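Local structure of SusD superfamily protein (3JQ0) at residues 21-26 and 112-117; 31-36 and 120-125; 227-232 and 390-395; 298-303 and 442-447. The protein probably binds nutrients, perhaps glycans, at the bacterial outer membrane, as a member of the SusD family. All coordinates share one frame; numbering follows the deposited sequence.

Interaction 1. Residues 21-26 and 112-117; sequences ALLREK and AYLYFH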
# COMPACT_ATOMS: atom_id res chain seq x y z
N ALA A 21 16.62 5.10 -2.82
CA ALA A 21 16.56 5.74 -1.51
C ALA A 21 15.58 6.89 -1.50
O ALA A 21 14.83 7.08 -0.53
CB ALA A 21 17.97 6.18 -1.05
N LEU A 22 15.51 7.68 -2.59
CA LEU A 22 14.50 8.72 -2.69
C LEU A 22 13.09 8.17 -2.66
O LEU A 22 12.20 8.71 -2.00
CB LEU A 22 14.71 9.57 -3.93
CG LEU A 22 15.96 10.47 -3.97
CD1 LEU A 22 16.11 11.08 -5.37
CD2 LEU A 22 15.88 11.57 -2.87
N LEU A 23 12.88 7.06 -3.34
CA LEU A 23 11.57 6.43 -3.34
C LEU A 23 11.22 5.96 -1.93
O LEU A 23 10.10 6.12 -1.47
CB LEU A 23 11.57 5.26 -4.30
CG LEU A 23 10.33 4.81 -4.88
CD1 LEU A 23 9.75 5.93 -5.71
CD2 LEU A 23 10.65 3.62 -5.82
N ARG A 24 12.21 5.38 -1.23
CA ARG A 24 11.99 4.92 0.12
C ARG A 24 11.53 6.04 1.07
O ARG A 24 10.67 5.86 1.94
CB ARG A 24 13.27 4.28 0.68
CG ARG A 24 13.23 3.99 2.15
CD ARG A 24 14.40 3.16 2.60
NE ARG A 24 15.65 3.91 2.49
CZ ARG A 24 16.84 3.36 2.43
NH1 ARG A 24 17.04 2.07 2.58
NH2 ARG A 24 17.89 4.17 2.29
N GLU A 25 12.06 7.24 0.86
CA GLU A 25 11.62 8.36 1.70
C GLU A 25 10.15 8.65 1.55
O GLU A 25 9.56 9.23 2.47
CB GLU A 25 12.39 9.64 1.36
CG GLU A 25 13.88 9.57 1.60
CD GLU A 25 14.51 10.91 1.42
OE1 GLU A 25 14.39 11.51 0.31
OE2 GLU A 25 15.08 11.46 2.38
N LYS A 26 9.55 8.29 0.43
CA LYS A 26 8.13 8.50 0.17
C LYS A 26 7.21 7.36 0.60
O LYS A 26 6.02 7.44 0.37
CB LYS A 26 7.89 8.83 -1.31
CG LYS A 26 8.09 10.37 -1.56
CD LYS A 26 9.18 11.05 -0.84
CE LYS A 26 9.21 12.54 -0.96
NZ LYS A 26 10.50 13.11 -0.49
N ALA A 112 6.96 6.10 -14.14
CA ALA A 112 5.55 5.76 -14.33
C ALA A 112 4.87 5.55 -12.97
O ALA A 112 3.73 5.97 -12.78
CB ALA A 112 5.43 4.52 -15.20
N TYR A 113 5.56 4.89 -12.05
CA TYR A 113 5.01 4.59 -10.73
C TYR A 113 4.64 5.87 -9.98
O TYR A 113 3.56 6.01 -9.41
CB TYR A 113 6.06 3.77 -9.96
CG TYR A 113 5.62 3.42 -8.57
CD1 TYR A 113 4.70 2.39 -8.32
CD2 TYR A 113 6.08 4.13 -7.47
CE1 TYR A 113 4.25 2.11 -7.01
CE2 TYR A 113 5.67 3.83 -6.19
CZ TYR A 113 4.75 2.88 -5.97
OH TYR A 113 4.27 2.66 -4.68
N LEU A 114 5.54 6.84 -9.99
CA LEU A 114 5.29 8.10 -9.33
C LEU A 114 4.16 8.87 -10.02
O LEU A 114 3.26 9.39 -9.34
CB LEU A 114 6.56 8.95 -9.22
CG LEU A 114 7.66 8.37 -8.35
CD1 LEU A 114 8.92 9.21 -8.42
CD2 LEU A 114 7.21 8.23 -6.87
N TYR A 115 4.19 8.95 -11.34
CA TYR A 115 3.13 9.61 -12.04
C TYR A 115 1.77 8.96 -11.82
O TYR A 115 0.74 9.66 -11.85
CB TYR A 115 3.41 9.78 -13.54
CG TYR A 115 4.27 11.02 -13.82
CD1 TYR A 115 3.75 12.28 -13.68
CD2 TYR A 115 5.61 10.90 -14.16
CE1 TYR A 115 4.53 13.41 -13.89
CE2 TYR A 115 6.39 12.01 -14.43
CZ TYR A 115 5.85 13.26 -14.29
OH TYR A 115 6.60 14.43 -14.49
N PHE A 116 1.73 7.64 -11.57
CA PHE A 116 0.45 6.95 -11.32
C PHE A 116 -0.10 7.28 -9.92
O PHE A 116 -1.31 7.42 -9.77
CB PHE A 116 0.62 5.46 -11.57
CG PHE A 116 -0.66 4.66 -11.48
CD1 PHE A 116 -1.79 5.01 -12.20
CD2 PHE A 116 -0.72 3.53 -10.68
CE1 PHE A 116 -2.94 4.28 -12.13
CE2 PHE A 116 -1.89 2.79 -10.61
CZ PHE A 116 -3.00 3.15 -11.35
N HIS A 117 0.76 7.47 -8.91
CA HIS A 117 0.30 8.06 -7.65
C HIS A 117 -0.25 9.46 -7.88
O HIS A 117 -1.29 9.85 -7.36
CB HIS A 117 1.41 8.11 -6.62
CG HIS A 117 1.65 6.83 -5.89
ND1 HIS A 117 0.77 6.28 -5.00
CD2 HIS A 117 2.76 6.05 -5.88
CE1 HIS A 117 1.31 5.18 -4.50
NE2 HIS A 117 2.51 5.01 -5.03

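Interaction 2. Residues 31-36 and 120-125; sequences FLLGEP and RSWGDV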
# COMPACT_ATOMS: atom_id res chain seq x y z
N PHE A 31 1.62 5.24 1.69
CA PHE A 31 0.61 4.80 2.63
C PHE A 31 -0.53 5.80 2.74
O PHE A 31 -1.70 5.44 2.63
CB PHE A 31 1.22 4.48 3.98
CG PHE A 31 0.22 4.34 5.10
CD1 PHE A 31 -0.62 3.22 5.19
CD2 PHE A 31 0.08 5.38 6.01
CE1 PHE A 31 -1.53 3.17 6.25
CE2 PHE A 31 -0.84 5.31 7.04
CZ PHE A 31 -1.64 4.20 7.15
N LEU A 32 -0.18 7.06 3.00
CA LEU A 32 -1.20 8.07 3.21
C LEU A 32 -2.10 8.26 1.99
O LEU A 32 -3.31 8.48 2.14
CB LEU A 32 -0.58 9.43 3.57
CG LEU A 32 0.15 9.54 4.93
CD1 LEU A 32 0.72 10.98 5.04
CD2 LEU A 32 -0.73 9.15 6.09
N LEU A 33 -1.51 8.22 0.80
CA LEU A 33 -2.28 8.40 -0.41
C LEU A 33 -3.19 7.21 -0.66
O LEU A 33 -4.29 7.40 -1.22
CB LEU A 33 -1.33 8.58 -1.62
CG LEU A 33 -0.56 9.90 -1.64
CD1 LEU A 33 0.44 9.87 -2.78
CD2 LEU A 33 -1.51 11.08 -1.79
N GLY A 34 -2.77 6.01 -0.27
CA GLY A 34 -3.49 4.82 -0.68
C GLY A 34 -4.45 4.22 0.32
O GLY A 34 -5.23 3.34 -0.08
N GLU A 35 -4.47 4.69 1.58
CA GLU A 35 -5.24 4.01 2.62
C GLU A 35 -6.14 4.87 3.52
O GLU A 35 -7.34 4.60 3.57
CB GLU A 35 -4.37 3.03 3.38
CG GLU A 35 -5.01 2.36 4.56
CD GLU A 35 -4.18 1.23 5.15
OE1 GLU A 35 -3.41 0.60 4.40
OE2 GLU A 35 -4.32 0.94 6.37
N PRO A 36 -5.61 5.85 4.28
CA PRO A 36 -6.41 6.42 5.37
C PRO A 36 -7.61 7.28 5.03
O PRO A 36 -8.36 7.59 5.97
CB PRO A 36 -5.40 7.19 6.23
CG PRO A 36 -4.09 6.62 5.88
CD PRO A 36 -4.20 6.23 4.44
N ARG A 120 -3.79 9.44 -9.66
CA ARG A 120 -4.88 8.99 -8.81
C ARG A 120 -5.19 9.97 -7.69
O ARG A 120 -6.29 10.00 -7.17
CB ARG A 120 -4.59 7.59 -8.27
CG ARG A 120 -4.57 6.50 -9.34
CD ARG A 120 -4.28 5.15 -8.73
NE ARG A 120 -2.88 5.06 -8.33
CZ ARG A 120 -2.38 4.02 -7.69
NH1 ARG A 120 -3.15 3.01 -7.35
NH2 ARG A 120 -1.10 4.02 -7.34
N SER A 121 -4.18 10.75 -7.31
CA SER A 121 -4.27 11.62 -6.13
C SER A 121 -4.59 13.07 -6.49
O SER A 121 -5.48 13.66 -5.90
CB SER A 121 -2.99 11.50 -5.29
OG SER A 121 -2.87 10.16 -4.82
N TRP A 122 -3.86 13.65 -7.44
CA TRP A 122 -4.03 15.03 -7.90
C TRP A 122 -4.68 15.21 -9.28
O TRP A 122 -5.19 16.28 -9.53
CB TRP A 122 -2.72 15.81 -7.78
CG TRP A 122 -2.40 16.20 -6.36
CD1 TRP A 122 -2.92 17.30 -5.69
CD2 TRP A 122 -1.57 15.50 -5.39
NE1 TRP A 122 -2.44 17.34 -4.41
CE2 TRP A 122 -1.65 16.23 -4.19
CE3 TRP A 122 -0.79 14.36 -5.43
CZ2 TRP A 122 -0.93 15.84 -3.06
CZ3 TRP A 122 -0.11 13.97 -4.29
CH2 TRP A 122 -0.19 14.71 -3.14
N GLY A 123 -4.70 14.17 -10.11
CA GLY A 123 -5.41 14.23 -11.40
C GLY A 123 -4.55 14.83 -12.48
O GLY A 123 -3.61 14.21 -12.99
N ASP A 124 -4.90 16.06 -12.90
CA ASP A 124 -4.14 16.81 -13.89
C ASP A 124 -2.87 17.34 -13.22
O ASP A 124 -2.97 18.02 -12.22
CB ASP A 124 -4.93 18.02 -14.41
CG ASP A 124 -6.24 17.70 -15.10
OD1 ASP A 124 -6.62 16.55 -15.29
OD2 ASP A 124 -6.85 18.70 -15.53
N VAL A 125 -1.71 17.00 -13.75
CA VAL A 125 -0.44 17.40 -13.14
C VAL A 125 0.55 17.77 -14.24
O VAL A 125 0.38 17.39 -15.40
CB VAL A 125 0.15 16.26 -12.23
CG1 VAL A 125 -0.79 15.97 -11.06
CG2 VAL A 125 0.50 14.98 -13.02
O HOH W 1 -5.00 9.29 -3.11

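Interaction 3. Residues 227-232 and 390-395; sequences SSFKDI and RERAYG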
# COMPACT_ATOMS: atom_id res chain seq x y z
N SER A 227 3.78 -20.50 5.04
CA SER A 227 3.96 -20.88 6.43
C SER A 227 3.00 -20.14 7.35
O SER A 227 2.30 -20.74 8.16
CB SER A 227 5.41 -20.66 6.87
OG SER A 227 5.83 -19.31 6.69
N SER A 228 2.96 -18.82 7.19
CA SER A 228 1.96 -18.00 7.86
C SER A 228 1.97 -16.61 7.26
O SER A 228 2.95 -16.18 6.69
CB SER A 228 2.21 -17.87 9.36
OG SER A 228 3.35 -17.09 9.64
N PHE A 229 0.86 -15.92 7.43
CA PHE A 229 0.77 -14.51 7.08
C PHE A 229 1.87 -13.69 7.78
O PHE A 229 2.49 -12.83 7.17
CB PHE A 229 -0.65 -14.02 7.39
CG PHE A 229 -0.98 -12.64 6.93
CD1 PHE A 229 -1.23 -12.36 5.61
CD2 PHE A 229 -1.22 -11.64 7.86
CE1 PHE A 229 -1.64 -11.14 5.22
CE2 PHE A 229 -1.63 -10.40 7.45
CZ PHE A 229 -1.88 -10.16 6.15
N LYS A 230 2.10 -13.95 9.06
CA LYS A 230 3.10 -13.23 9.79
C LYS A 230 4.50 -13.35 9.18
O LYS A 230 5.28 -12.39 9.19
CB LYS A 230 3.06 -13.78 11.19
CG LYS A 230 3.93 -13.11 12.09
CD LYS A 230 3.74 -13.59 13.57
CE LYS A 230 2.32 -13.32 14.14
NZ LYS A 230 2.21 -13.53 15.64
N ASP A 231 4.83 -14.51 8.63
CA ASP A 231 6.14 -14.71 8.05
C ASP A 231 6.38 -13.86 6.79
O ASP A 231 7.51 -13.69 6.39
CB ASP A 231 6.39 -16.18 7.78
CG ASP A 231 6.46 -16.98 9.05
OD1 ASP A 231 7.05 -16.54 10.08
OD2 ASP A 231 5.90 -18.11 9.07
N ILE A 232 5.31 -13.39 6.14
CA ILE A 232 5.48 -12.50 5.01
C ILE A 232 6.27 -11.26 5.41
O ILE A 232 7.13 -10.76 4.69
CB ILE A 232 4.10 -12.04 4.45
CG1 ILE A 232 3.26 -13.22 3.96
CG2 ILE A 232 4.29 -11.02 3.36
CD1 ILE A 232 1.80 -12.78 3.78
N ARG A 390 -7.19 -16.97 0.40
CA ARG A 390 -7.89 -17.44 1.59
C ARG A 390 -7.27 -18.67 2.21
O ARG A 390 -7.13 -18.77 3.43
CB ARG A 390 -9.38 -17.69 1.31
CG ARG A 390 -10.17 -16.46 0.96
CD ARG A 390 -11.64 -16.71 0.79
NE ARG A 390 -12.34 -15.46 0.55
CZ ARG A 390 -13.65 -15.34 0.45
NH1 ARG A 390 -14.43 -16.40 0.59
NH2 ARG A 390 -14.20 -14.20 0.12
N GLU A 391 -6.87 -19.63 1.37
CA GLU A 391 -6.28 -20.85 1.90
C GLU A 391 -5.03 -20.51 2.71
O GLU A 391 -4.75 -21.09 3.75
CB GLU A 391 -5.97 -21.84 0.78
CG GLU A 391 -5.34 -23.11 1.30
CD GLU A 391 -5.20 -24.23 0.25
OE1 GLU A 391 -5.79 -24.12 -0.83
OE2 GLU A 391 -4.53 -25.24 0.55
N ARG A 392 -4.22 -19.55 2.22
CA ARG A 392 -3.02 -19.13 2.95
C ARG A 392 -3.41 -18.48 4.28
O ARG A 392 -2.71 -18.67 5.28
CB ARG A 392 -2.18 -18.24 2.07
CG ARG A 392 -0.80 -17.90 2.70
CD ARG A 392 -0.74 -16.60 3.52
NE ARG A 392 -1.01 -15.39 2.76
CZ ARG A 392 -0.15 -14.85 1.90
NH1 ARG A 392 1.04 -15.41 1.69
NH2 ARG A 392 -0.47 -13.77 1.25
N ALA A 393 -4.45 -17.68 4.30
CA ALA A 393 -4.91 -16.95 5.49
C ALA A 393 -5.40 -17.88 6.59
O ALA A 393 -5.10 -17.66 7.77
CB ALA A 393 -6.02 -15.95 5.13
N TYR A 394 -6.22 -18.88 6.25
CA TYR A 394 -6.73 -19.82 7.24
C TYR A 394 -5.77 -21.00 7.50
O TYR A 394 -5.88 -21.70 8.50
CB TYR A 394 -8.08 -20.36 6.80
CG TYR A 394 -9.19 -19.35 6.72
CD1 TYR A 394 -9.93 -18.96 7.84
CD2 TYR A 394 -9.51 -18.72 5.52
CE1 TYR A 394 -10.95 -18.03 7.75
CE2 TYR A 394 -10.52 -17.78 5.43
CZ TYR A 394 -11.23 -17.42 6.54
OH TYR A 394 -12.27 -16.51 6.49
N GLY A 395 -4.89 -21.24 6.54
CA GLY A 395 -4.05 -22.44 6.48
C GLY A 395 -4.79 -23.58 5.81
O GLY A 395 -6.00 -23.72 5.99
O HOH W 2 -1.62 -17.67 7.69

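Interaction 4. Residues 298-303 and 442-447; sequences LQVRRE and FMFEGK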
# COMPACT_ATOMS: atom_id res chain seq x y z
N LEU A 298 -3.52 7.92 14.05
CA LEU A 298 -4.51 7.28 13.20
C LEU A 298 -4.93 6.01 13.92
O LEU A 298 -4.06 5.17 14.20
CB LEU A 298 -3.94 6.95 11.81
CG LEU A 298 -3.87 8.08 10.78
CD1 LEU A 298 -3.06 7.62 9.57
CD2 LEU A 298 -5.29 8.58 10.40
N GLN A 299 -6.21 5.90 14.28
CA GLN A 299 -6.72 4.81 15.11
C GLN A 299 -7.70 3.97 14.32
O GLN A 299 -8.78 4.45 13.93
CB GLN A 299 -7.41 5.45 16.33
CG GLN A 299 -8.14 4.45 17.21
CD GLN A 299 -7.26 3.42 17.84
OE1 GLN A 299 -6.37 3.78 18.64
NE2 GLN A 299 -7.50 2.15 17.55
N VAL A 300 -7.38 2.69 14.15
CA VAL A 300 -8.30 1.73 13.58
C VAL A 300 -9.60 1.80 14.39
O VAL A 300 -9.58 1.76 15.63
CB VAL A 300 -7.70 0.32 13.58
CG1 VAL A 300 -8.74 -0.76 13.20
CG2 VAL A 300 -6.43 0.24 12.70
N ARG A 301 -10.74 1.82 13.70
CA ARG A 301 -12.04 1.88 14.36
C ARG A 301 -12.14 0.71 15.35
O ARG A 301 -11.90 -0.45 14.98
CB ARG A 301 -13.16 1.75 13.32
CG ARG A 301 -13.30 2.95 12.42
CD ARG A 301 -13.94 4.16 13.12
NE ARG A 301 -14.32 5.22 12.20
CZ ARG A 301 -14.98 6.31 12.56
NH1 ARG A 301 -15.27 6.53 13.81
NH2 ARG A 301 -15.32 7.22 11.64
N ARG A 302 -12.55 1.01 16.56
CA ARG A 302 -12.63 -0.03 17.61
C ARG A 302 -13.55 -1.17 17.19
O ARG A 302 -13.27 -2.35 17.41
CB ARG A 302 -13.06 0.60 18.92
CG ARG A 302 -12.06 1.56 19.50
CD ARG A 302 -12.63 2.38 20.61
NE ARG A 302 -13.68 3.23 20.11
CZ ARG A 302 -14.56 3.85 20.86
NH1 ARG A 302 -14.48 3.74 22.19
NH2 ARG A 302 -15.51 4.59 20.32
N GLU A 303 -14.67 -0.84 16.56
CA GLU A 303 -15.67 -1.79 16.12
C GLU A 303 -15.11 -2.74 15.04
O GLU A 303 -15.56 -3.88 14.89
CB GLU A 303 -16.86 -0.95 15.59
CG GLU A 303 -18.08 -1.74 15.11
CD GLU A 303 -19.16 -0.90 14.40
OE1 GLU A 303 -19.05 0.35 14.27
OE2 GLU A 303 -20.12 -1.53 13.91
N PHE A 442 -4.44 -6.40 3.23
CA PHE A 442 -3.54 -5.28 3.01
C PHE A 442 -3.63 -4.16 4.02
O PHE A 442 -3.19 -3.05 3.75
CB PHE A 442 -3.68 -4.71 1.58
CG PHE A 442 -3.25 -5.69 0.51
CD1 PHE A 442 -1.91 -6.05 0.40
CD2 PHE A 442 -4.17 -6.27 -0.36
CE1 PHE A 442 -1.49 -6.97 -0.58
CE2 PHE A 442 -3.75 -7.16 -1.31
CZ PHE A 442 -2.45 -7.57 -1.38
N MSE A 443 -4.12 -4.42 5.25
CA MSE A 443 -4.10 -3.36 6.24
C MSE A 443 -2.72 -2.80 6.41
O MSE A 443 -1.73 -3.56 6.50
CB MSE A 443 -4.62 -3.86 7.61
CG MSE A 443 -6.02 -4.37 7.62
SE MSE A 443 -6.69 -4.66 9.40
CE MSE A 443 -7.05 -2.79 9.79
N PHE A 444 -2.61 -1.46 6.51
CA PHE A 444 -1.33 -0.77 6.72
C PHE A 444 -0.37 -0.84 5.52
O PHE A 444 0.76 -0.43 5.63
CB PHE A 444 -0.61 -1.22 8.03
CG PHE A 444 -1.55 -1.40 9.17
CD1 PHE A 444 -2.29 -0.33 9.67
CD2 PHE A 444 -1.80 -2.65 9.71
CE1 PHE A 444 -3.22 -0.47 10.64
CE2 PHE A 444 -2.75 -2.81 10.73
CZ PHE A 444 -3.46 -1.71 11.18
N GLU A 445 -0.86 -1.29 4.36
CA GLU A 445 -0.07 -1.40 3.16
C GLU A 445 -0.48 -0.42 2.07
O GLU A 445 0.08 -0.44 0.99
CB GLU A 445 0.00 -2.83 2.64
CG GLU A 445 0.78 -3.77 3.56
CD GLU A 445 0.74 -5.20 3.05
OE1 GLU A 445 1.53 -5.46 2.11
OE2 GLU A 445 0.00 -6.03 3.63
N GLY A 446 -1.43 0.46 2.35
CA GLY A 446 -1.66 1.55 1.40
C GLY A 446 -2.55 1.24 0.20
O GLY A 446 -2.36 1.80 -0.87
N LYS A 447 -3.54 0.36 0.38
CA LYS A 447 -4.36 -0.12 -0.73
C LYS A 447 -5.84 0.28 -0.72
O LYS A 447 -6.39 0.49 -1.79
CB LYS A 447 -4.31 -1.64 -0.84
CG LYS A 447 -2.89 -2.22 -0.84
CD LYS A 447 -1.97 -1.66 -1.92
CE LYS A 447 -0.61 -2.32 -1.91
NZ LYS A 447 0.36 -1.74 -2.89

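Interaction 1. Residues 21-26 and 112-117
Apolar packing between Leu-23 and Leu-114 carries the contact. Leu-23 CD1 lies 3.6 Å from Leu-114 CD2, and the next carbon inward, Leu-114 CG, is 4.2 Å from the same methyl. One methyl of Leu-23 therefore does the touching, set across the branch of the opposing leucine instead of alongside it. The first torsion of Leu-23 explains the reach: its CG lies anti to the backbone N (chi1 -156°), which carries CD1 over to helix 97-122. The backbones stay well apart, with 8.8 Å between Leu-23 CA and Leu-114 CA, and the gap is bridged by side chains.

Both segments belong to helices, 9-25 and 97-122, in the helical region that the SusD family shares with TPR-like proteins. Leu-114 also faces Met-75, Ile-78 and Ile-82 of helix 75-91, so the leucine pair is part of a wider apolar interface.

Contact with an aromatic group is looser. Leu-23 CD1 approaches the Tyr-113 ring obliquely, its nearest ring atom being Tyr-113 CD2 at 4.5 Å.

The side-chain hydrogen bond within the two segments lies on helix 97-122. His-117 NE2 donates to Tyr-113 OH at 3.0 Å, nearly straight at 173° and close to the imidazole plane, a bond that links the ends of two side chains one helical turn apart. Tyr-450 OH bonds His-117 ND1, so both imidazole nitrogens have partners.

Interaction 2. Residues 31-36 and 120-125
In the helical, TPR-like region of the SusD fold, Leu-33 near the end of helix 27-34 packs against Ser-121 and Trp-122 of helix 97-122. The nearest CA atoms are Leu-33 CA and Ser-121 CA, 6.9 Å apart, close enough for a small serine to meet the leucine side chain directly. Leu-33 CD2 comes to 3.4 Å from Ser-121 OG, and Leu-33 CB, CG and CD1 all lie within 4 Å of that same oxygen, so the hydroxyl rests against the whole leucine branch. The leucine does not leave the oxygen without polar partners, because Ser-121 OG bonds His-117 O one turn earlier in its helix and also Tyr-450 OH.

The indole reaches the same methyl from its benzo ring. Trp-122 CZ3 is 4.1 Å from Leu-33 CD2, which comes to the ring at a slant. The first torsion of Trp-122 places CG anti to the carbonyl carbon (chi1 -75°), and the far end of the ring comes nearer to Leu-33 than its root does. Trp-122 NE1 donates to Pro-474 O, which helps fix the turn of the indole. Met-75 of helix 75-91 touches both Leu-33 and Trp-122. Immediately after this contact Gly-123 takes a positive phi, as the chain leaves helical geometry.

Beside the apolar patch one water spans the segments: it donates to Leu-33 O at 2.8 Å and lies 2.9 Å from Ser-121 OG.

Interaction 3. Residues 227-232 and 390-395
Ile-232 CD1 sits squarely over one face of the Arg-392 guanidinium, 3.3 Å above its plane and above its centre. This is the tight half of the contact: the methyl is 3.4 Å from Arg-392 CZ, and Arg-392 NH2 is 3.5 Å from the same Ile-232 CD1. A second side chain borders the group less closely. Phe-229 CD1 lies 4.2 Å from Arg-392 NE, which stands at the edge of the phenyl ring near its plane, with ring and guanidinium planes 63° apart. The arginine chain is bent at chi2 and chi3 (-92° and -63°), and the bends bring its head back toward helix 229-233. Salt bridges from Arg-392 NH1 to Glu-242 and from NH2 to Glu-441 hold the head, and NH1 also bonds Val-225 O; the two carboxylates probably balance the charge of the buried guanidinium.

The other half is looser and mediated by solvent. Water 2 accepts from Phe-229 N at 3.0 Å and donates to Arg-392 O at 2.8 Å, bridging the backbones. Farther out, on the more exposed side of the segment, Ser-228 is the N-cap: its OG accepts from Asp-231 N at 3.1 Å. Asp-231 OD2 in turn accepts from Ser-227 OG and Ser-228 OG, which come from opposite faces of the carboxylate.

Arg-363 of strand 359-363 touches Phe-229, Ile-232 and Arg-392 alike, while helix 315-319 packs on Phe-229 and Ala-393, and Glu-441 reaches in from helix 430-441.

Interaction 4. Residues 298-303 and 442-447
Val-300 O accepts a 2.9 Å bond from Gln-299 NE2, nearly straight at 170° and directed at a lone pair in the carbonyl plane, while the side chain of Val-300 points to Met-443 and Phe-444. Those two are the central residues of a type II beta turn, Phe-442 to Glu-445, in the loop between helices 430-441 and 448-455. The turn is closed by Glu-445 N bonding Phe-442 O at 3.0 Å, and Phe-444 adopts the positive phi (69°) expected at its third position. On the other side, Val-300 belongs to a short, weakly bonded strand, about 299-300, which pairs antiparallel with strand 41-43; Tyr-41 there touches both Val-300 and Phe-444, and Leu-320 of strand 320-326 touches all three contact residues.

A single methyl of the valine does the work across the gap. CG2 is set anti to the carbonyl carbon, with CG1 anti to the backbone N (chi1 171°). Met-443, a selenomethionine, brings up its terminal methyl, CE, to 4.2 Å from Val-300 CG2. The Phe-444 ring has Met-443 CB over one face, and turns its rim to the valine: Val-300 CG2 stands at the edge, near the ring plane, 3.9 Å from Phe-444 CZ.

How the interactions relate
From the N terminus, helix 9-25 meets helix 97-122 in interaction 1, closing a loop of 85 residues; the next helix, 27-34, meets a later part of the same long helix in interaction 2, a loop of 83. The two cross along the chain and touch, with His-117 ND1 4.2 Å from Leu-33 CD1. Both close before interactions 3 and 4 open, with loops of 157 and 138 residues. Those cross in turn, their nearest atoms about 5 Å apart. Interaction 3 lies on the opposite side of the chain's centre from interactions 1 and 2. The helical N-terminal region is joined to the turn of interaction 4 through Glu-35, whose carboxylate probably accepts from Phe-444 N and Gly-446 N.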